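Side-chain contact in Serine/threonine-protein phosphatase 2A regulatory subunit B'' subunit alpha (Homo sapiens, PDB 4I5J), which serves as a calcium-binding EF-hand regulatory subunit of protein phosphatase 2A that might modulate substrate selectivity, catalytic activity and localization of the catalytic enzyme: residues Val40-Pro45 against Glu55-Tyr60. Sequence-based numbering, arbitrary orientation.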
ATOM      1  N   VAL A  40      15.648   3.219 -18.011  1.00 41.10           N
ATOM      2  CA  VAL A  40      15.866   4.310 -17.056  1.00 40.61           C
ATOM      3  C   VAL A  40      17.127   4.079 -16.212  1.00 44.43           C
ATOM      4  O   VAL A  40      17.925   4.995 -16.017  1.00 40.31           O
ATOM      5  CB  VAL A  40      14.665   4.501 -16.132  1.00 37.45           C
ATOM      6  CG1 VAL A  40      15.062   5.301 -14.900  1.00 29.52           C
ATOM      7  CG2 VAL A  40      13.489   5.184 -16.893  1.00 35.11           C
ATOM      8  N   VAL A  41      17.307   2.848 -15.730  1.00 41.31           N
ATOM      9  CA  VAL A  41      18.468   2.514 -14.905  1.00 41.12           C
ATOM     10  C   VAL A  41      19.767   2.551 -15.717  1.00 47.23           C
ATOM     11  O   VAL A  41      20.821   2.909 -15.203  1.00 53.17           O
ATOM     12  CB  VAL A  41      18.311   1.126 -14.239  1.00 41.05           C
ATOM     13  CG1 VAL A  41      19.587   0.728 -13.510  1.00 41.34           C
ATOM     14  CG2 VAL A  41      17.150   1.136 -13.273  1.00 43.09           C
ATOM     15  N   ASP A  42      19.687   2.210 -16.996  1.00 49.35           N
ATOM     16  CA  ASP A  42      20.885   2.199 -17.835  1.00 52.76           C
ATOM     17  C   ASP A  42      21.311   3.593 -18.272  1.00 52.76           C
ATOM     18  O   ASP A  42      22.478   3.824 -18.564  1.00 55.78           O
ATOM     19  CB  ASP A  42      20.688   1.308 -19.060  1.00 60.54           C
ATOM     20  CG  ASP A  42      20.602  -0.164 -18.699  1.00 68.71           C
ATOM     21  OD1 ASP A  42      20.910  -0.513 -17.532  1.00 64.09           O
ATOM     22  OD2 ASP A  42      20.223  -0.967 -19.583  1.00 71.43           O
ATOM     23  N   THR A  43      20.374   4.530 -18.304  1.00 53.37           N
ATOM     24  CA  THR A  43      20.678   5.843 -18.858  1.00 55.02           C
ATOM     25  C   THR A  43      20.802   6.918 -17.800  1.00 55.58           C
ATOM     26  O   THR A  43      21.688   7.762 -17.878  1.00 63.61           O
ATOM     27  CB  THR A  43      19.628   6.303 -19.909  1.00 52.96           C
ATOM     28  OG1 THR A  43      18.315   6.246 -19.337  1.00 60.48           O
ATOM     29  CG2 THR A  43      19.681   5.423 -21.145  1.00 49.41           C
ATOM     30  N   HIS A  44      19.910   6.912 -16.821  1.00 45.92           N
ATOM     31  CA  HIS A  44      19.915   7.990 -15.841  1.00 49.99           C
ATOM     32  C   HIS A  44      21.213   7.996 -15.034  1.00 54.83           C
ATOM     33  O   HIS A  44      21.635   6.952 -14.537  1.00 55.88           O
ATOM     34  CB  HIS A  44      18.707   7.914 -14.908  1.00 43.47           C
ATOM     35  CG  HIS A  44      18.444   9.188 -14.170  1.00 42.80           C
ATOM     36  ND1 HIS A  44      19.261   9.648 -13.157  1.00 42.67           N
ATOM     37  CD2 HIS A  44      17.463  10.115 -14.309  1.00 40.44           C
ATOM     38  CE1 HIS A  44      18.791  10.793 -12.700  1.00 43.18           C
ATOM     39  NE2 HIS A  44      17.701  11.099 -13.379  1.00 44.88           N
ATOM     40  N   PRO A  45      21.847   9.176 -14.913  1.00 55.42           N
ATOM     41  CA  PRO A  45      23.152   9.295 -14.241  1.00 56.33           C
ATOM     42  C   PRO A  45      23.077   8.947 -12.758  1.00 53.03           C
ATOM     43  O   PRO A  45      24.068   8.518 -12.166  1.00 52.85           O
ATOM     44  CB  PRO A  45      23.520  10.777 -14.436  1.00 54.17           C
ATOM     45  CG  PRO A  45      22.199  11.479 -14.684  1.00 53.32           C
ATOM     46  CD  PRO A  45      21.374  10.471 -15.444  1.00 53.15           C
ATOM     47  N   GLU A  55      21.868  -7.489  -7.454  1.00 38.23           N
ATOM     48  CA  GLU A  55      20.770  -7.697  -6.507  1.00 36.77           C
ATOM     49  C   GLU A  55      19.987  -6.401  -6.294  1.00 41.36           C
ATOM     50  O   GLU A  55      18.767  -6.416  -6.183  1.00 36.29           O
ATOM     51  CB  GLU A  55      21.299  -8.219  -5.173  1.00 44.49           C
ATOM     52  CG  GLU A  55      20.236  -8.636  -4.160  1.00 64.00           C
ATOM     53  CD  GLU A  55      20.770  -9.666  -3.157  1.00 75.68           C
ATOM     54  OE1 GLU A  55      21.610 -10.512  -3.555  1.00 72.48           O
ATOM     55  OE2 GLU A  55      20.356  -9.624  -1.974  1.00 81.16           O
ATOM     56  N   PHE A  56      20.692  -5.278  -6.239  1.00 34.53           N
ATOM     57  CA  PHE A  56      20.034  -3.995  -6.038  1.00 30.57           C
ATOM     58  C   PHE A  56      19.430  -3.425  -7.309  1.00 37.60           C
ATOM     59  O   PHE A  56      18.415  -2.738  -7.271  1.00 36.95           O
ATOM     60  CB  PHE A  56      21.000  -3.034  -5.346  1.00 33.65           C
ATOM     61  CG  PHE A  56      21.098  -3.309  -3.880  1.00 38.08           C
ATOM     62  CD1 PHE A  56      22.021  -4.210  -3.393  1.00 34.29           C
ATOM     63  CD2 PHE A  56      20.174  -2.754  -3.001  1.00 35.77           C
ATOM     64  CE1 PHE A  56      22.064  -4.513  -2.039  1.00 42.42           C
ATOM     65  CE2 PHE A  56      20.218  -3.045  -1.649  1.00 33.84           C
ATOM     66  CZ  PHE A  56      21.162  -3.927  -1.168  1.00 38.81           C
ATOM     67  N   HIS A  57      20.045  -3.740  -8.441  1.00 35.68           N
ATOM     68  CA  HIS A  57      19.455  -3.478  -9.749  1.00 37.31           C
ATOM     69  C   HIS A  57      18.043  -4.063  -9.848  1.00 40.37           C
ATOM     70  O   HIS A  57      17.102  -3.373 -10.263  1.00 33.03           O
ATOM     71  CB  HIS A  57      20.345  -4.110 -10.823  1.00 41.75           C
ATOM     72  CG  HIS A  57      20.048  -3.647 -12.214  1.00 48.43           C
ATOM     73  ND1 HIS A  57      19.094  -4.241 -13.007  1.00 47.25           N
ATOM     74  CD2 HIS A  57      20.589  -2.654 -12.955  1.00 52.62           C
ATOM     75  CE1 HIS A  57      19.053  -3.631 -14.178  1.00 47.50           C
ATOM     76  NE2 HIS A  57      19.951  -2.663 -14.172  1.00 49.99           N
ATOM     77  N   SER A  58      17.896  -5.333  -9.465  1.00 38.26           N
ATOM     78  CA  SER A  58      16.613  -6.028  -9.582  1.00 42.70           C
ATOM     79  C   SER A  58      15.591  -5.539  -8.589  1.00 38.02           C
ATOM     80  O   SER A  58      14.444  -5.296  -8.960  1.00 36.94           O
ATOM     81  CB  SER A  58      16.780  -7.533  -9.397  1.00 40.89           C
ATOM     82  OG  SER A  58      17.528  -8.044 -10.470  1.00 59.18           O
ATOM     83  N   ARG A  59      16.006  -5.435  -7.328  1.00 30.11           N
ATOM     84  CA  ARG A  59      15.152  -4.924  -6.270  1.00 37.06           C
ATOM     85  C   ARG A  59      14.640  -3.507  -6.537  1.00 36.48           C
ATOM     86  O   ARG A  59      13.500  -3.193  -6.202  1.00 37.68           O
ATOM     87  CB  ARG A  59      15.895  -4.956  -4.931  1.00 38.88           C
ATOM     88  CG  ARG A  59      16.098  -6.349  -4.387  1.00 49.52           C
ATOM     89  CD  ARG A  59      14.777  -7.040  -4.153  1.00 52.10           C
ATOM     90  NE  ARG A  59      14.961  -8.288  -3.420  1.00 56.29           N
ATOM     91  CZ  ARG A  59      14.116  -9.312  -3.471  1.00 69.02           C
ATOM     92  NH1 ARG A  59      13.029  -9.250  -4.235  1.00 68.14           N
ATOM     93  NH2 ARG A  59      14.363 -10.409  -2.764  1.00 78.68           N
ATOM     94  N   TYR A  60      15.486  -2.647  -7.101  1.00 31.05           N
ATOM     95  CA  TYR A  60      15.083  -1.265  -7.390  1.00 32.36           C
ATOM     96  C   TYR A  60      13.980  -1.252  -8.444  1.00 27.26           C
ATOM     97  O   TYR A  60      12.949  -0.611  -8.271  1.00 27.56           O
ATOM     98  CB  TYR A  60      16.279  -0.410  -7.845  1.00 26.47           C
ATOM     99  CG  TYR A  60      15.863   0.949  -8.350  1.00 28.88           C
ATOM    100  CD1 TYR A  60      15.494   1.954  -7.470  1.00 23.70           C
ATOM    101  CD2 TYR A  60      15.808   1.215  -9.714  1.00 29.70           C
ATOM    102  CE1 TYR A  60      15.085   3.211  -7.940  1.00 24.05           C
ATOM    103  CE2 TYR A  60      15.405   2.462 -10.194  1.00 31.35           C
ATOM    104  CZ  TYR A  60      15.056   3.452  -9.308  1.00 28.05           C
ATOM    105  OH  TYR A  60      14.667   4.679  -9.793  1.00 26.92           O
TER
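H57 and Y60, one helical turn apart on helix 54-72, both reach V41 near the C-terminal end of helix 34-43, and the contact illustrates how a single branched residue can serve two rings by giving each its own methyl group. At H57 the side chain leaves with CG anti to the backbone N (chi1 -166°), which carries the imidazole across to the other helix. V41 CG1 meets the ring obliquely, lying 3.5 Å from H57 NE2 and 3.6 Å from H57 CD2. The carboxylate of D42 comes up to the edge of the same ring, near its plane, with OD1 4.1 Å from H57 NE2. That spacing is too long for direct contact, but the carboxylate would probably favour a positive charge on the imidazole. Three residues on, the CB of Y60 is directed toward the other helix, unlike that of H57, and here it is the rim of the ring that is used: V41 CG2 sits near the ring plane, 3.8 Å from both Y60 CD2 and Y60 CE2. The phenol hydroxyl is engaged elsewhere, hydrogen-bonded to the carbonyl O of F110, which helps fix where the ring lies. With an alanine at V41 both methyls are gone, and the two rings would probably lose the neighbour they share, leaving the H57 imidazole freer to turn. The loop joining the two helices also lines the contact, with L50 on V41 and L47 on Y60. Both segments belong to the EF-hand domain toward the N-terminal end of this fragment, away from the bound calcium. Around them, helix 34-43 borders helix 90-97 through V40 and L97, whereas helix 54-72 packs through F56 and R59 against helix 112-125.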